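Local atomic coordinates of Afp2 (PDB entry 6RBN), a protein that probably forms, together with other sheath subunits, the extended sheath around the inner tube of the anti-feeding prophage, a contractile injection system. Residues 114-119 with 151-156. Numbering follows the deposited sequence.
Sequences TAFTTV and PTSPFG
Phe116 reaches from its helix into the bend formed by Pro151, Ser153, Phe155 and Gly156, and it supplies every side-chain contact from the helical side. Its CB leaves the backbone toward the loop, and CG lies anti to the backbone N (chi1 177°), which carries the ring away from the helix, with CE2 and CZ coming closest to the loop. On one flank of the ring, CD2 passes Pro151 CG at 4.3 Å, an apolar contact that meets the ring obliquely. One carbon further out, CE2 comes to 3.2 Å from Ser153 OG, and this hydroxyl oxygen lies at the ring edge, in its plane. Ser153 OG sits between its own backbone N and carbonyl carbon (chi1 67°), the rotation that turns the oxygen to the phenyl rim. On the other flank CE1 approaches the carbonyl oxygen Phe155 O at 3.7 Å. At the tip, CZ meets the same Phe155 O at 3.2 Å, again near the ring plane, and packs against Phe155 CB at 3.6 Å. Ser153 OG and Phe155 O thus both lie at the rim of the Phe116 ring, not over a face. Of the Phe155 side chain, only CB touches Phe116; the two side chains cross at about a right angle, and the Phe155 ring leads away to Arg253 and Asn257 on helix 250-267. No hydrogen bond joins the two segments, and the contact is buried packing. Within the subtilisin-like domain of this sheath protein, it sets helix 112-122 against the loop entering strand 156-157, an outermost strand of the mixed sheet in this chain. Phe116 also packs edge-to-face with Phe130, just beyond the adjacent parallel strand 127-129, while Phe155 is tied to Gly128 of that strand by backbone hydrogen bonding.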
loop_
_atom_site.group_PDB
_atom_site.type_symbol
_atom_site.label_atom_id
_atom_site.label_comp_id
_atom_site.label_asym_id
_atom_site.label_seq_id
_atom_site.Cartn_x
_atom_site.Cartn_y
_atom_site.Cartn_z
ATOM N N THR C 114 -54.510 81.815 -10.767
ATOM C CA THR C 114 -55.050 80.777 -11.634
ATOM C C THR C 114 -53.965 79.910 -12.257
ATOM O O THR C 114 -54.275 78.823 -12.749
ATOM C CB THR C 114 -55.921 81.388 -12.735
ATOM O OG1 THR C 114 -56.525 80.340 -13.500
ATOM C CG2 THR C 114 -55.101 82.270 -13.651
ATOM N N ALA C 115 -52.714 80.359 -12.245
ATOM C CA ALA C 115 -51.594 79.536 -12.669
ATOM C C ALA C 115 -50.883 78.871 -11.503
ATOM O O ALA C 115 -50.104 77.940 -11.720
ATOM C CB ALA C 115 -50.595 80.371 -13.473
ATOM N N PHE C 116 -51.119 79.346 -10.279
ATOM C CA PHE C 116 -50.692 78.614 -9.094
ATOM C C PHE C 116 -51.444 77.296 -8.973
ATOM O O PHE C 116 -50.836 76.243 -8.766
ATOM C CB PHE C 116 -50.912 79.472 -7.852
ATOM C CG PHE C 116 -50.585 78.785 -6.575
ATOM C CD1 PHE C 116 -49.272 78.603 -6.194
ATOM C CD2 PHE C 116 -51.591 78.331 -5.743
ATOM C CE1 PHE C 116 -48.973 77.973 -5.016
ATOM C CE2 PHE C 116 -51.292 77.701 -4.568
ATOM C CZ PHE C 116 -49.986 77.523 -4.203
ATOM N N THR C 117 -52.769 77.336 -9.112
ATOM C CA THR C 117 -53.586 76.137 -8.973
ATOM C C THR C 117 -53.424 75.165 -10.137
ATOM O O THR C 117 -53.879 74.022 -10.029
ATOM C CB THR C 117 -55.055 76.525 -8.819
ATOM O OG1 THR C 117 -55.838 75.351 -8.575
ATOM C CG2 THR C 117 -55.561 77.217 -10.069
ATOM N N THR C 118 -52.801 75.588 -11.237
ATOM C CA THR C 118 -52.482 74.659 -12.315
ATOM C C THR C 118 -51.327 73.749 -11.923
ATOM O O THR C 118 -51.435 72.521 -12.012
ATOM C CB THR C 118 -52.149 75.432 -13.590
ATOM O OG1 THR C 118 -53.286 76.206 -13.988
ATOM C CG2 THR C 118 -51.774 74.483 -14.707
ATOM N N VAL C 119 -50.215 74.331 -11.470
ATOM C CA VAL C 119 -49.033 73.535 -11.158
ATOM C C VAL C 119 -49.175 72.765 -9.852
ATOM O O VAL C 119 -48.409 71.824 -9.616
ATOM C CB VAL C 119 -47.772 74.413 -11.113
ATOM C CG1 VAL C 119 -47.548 75.078 -12.453
ATOM C CG2 VAL C 119 -47.873 75.450 -10.021
ATOM N N PRO C 151 -56.737 81.140 -3.190
ATOM C CA PRO C 151 -57.060 79.706 -3.230
ATOM C C PRO C 151 -57.258 79.090 -1.852
ATOM O O PRO C 151 -57.011 79.733 -0.830
ATOM C CB PRO C 151 -55.843 79.098 -3.936
ATOM C CG PRO C 151 -55.264 80.214 -4.721
ATOM C CD PRO C 151 -55.474 81.432 -3.890
ATOM N N THR C 152 -57.707 77.837 -1.814
ATOM C CA THR C 152 -57.912 77.120 -0.562
ATOM C C THR C 152 -56.897 75.982 -0.439
ATOM O O THR C 152 -57.030 75.092 0.407
ATOM C CB THR C 152 -59.358 76.614 -0.491
ATOM O OG1 THR C 152 -60.216 77.599 -1.073
ATOM C CG2 THR C 152 -59.834 76.468 0.958
ATOM N N SER C 153 -55.871 76.008 -1.276
ATOM C CA SER C 153 -54.851 74.977 -1.298
ATOM C C SER C 153 -53.929 75.113 -0.088
ATOM O O SER C 153 -53.716 76.217 0.415
ATOM C CB SER C 153 -54.029 75.081 -2.575
ATOM O OG SER C 153 -53.271 76.274 -2.571
ATOM N N PRO C 154 -53.359 74.008 0.394
ATOM C CA PRO C 154 -52.392 74.078 1.494
ATOM C C PRO C 154 -50.988 74.497 1.090
ATOM O O PRO C 154 -50.062 74.305 1.877
ATOM C CB PRO C 154 -52.380 72.639 2.014
ATOM C CG PRO C 154 -52.717 71.820 0.854
ATOM C CD PRO C 154 -53.714 72.614 0.073
ATOM N N PHE C 155 -50.798 75.037 -0.111
ATOM C CA PHE C 155 -49.489 75.369 -0.643
ATOM C C PHE C 155 -49.243 76.871 -0.707
ATOM O O PHE C 155 -48.351 77.313 -1.436
ATOM C CB PHE C 155 -49.332 74.759 -2.033
ATOM C CG PHE C 155 -49.293 73.261 -2.044
ATOM C CD1 PHE C 155 -48.101 72.590 -1.907
ATOM C CD2 PHE C 155 -50.462 72.526 -2.178
ATOM C CE1 PHE C 155 -48.056 71.223 -1.931
ATOM C CE2 PHE C 155 -50.424 71.145 -2.186
ATOM C CZ PHE C 155 -49.222 70.494 -2.059
ATOM N N GLY C 156 -50.014 77.666 0.031
ATOM C CA GLY C 156 -49.903 79.105 -0.070
ATOM C C GLY C 156 -50.150 79.794 1.255
ATOM O O GLY C 156 -50.739 79.233 2.180
#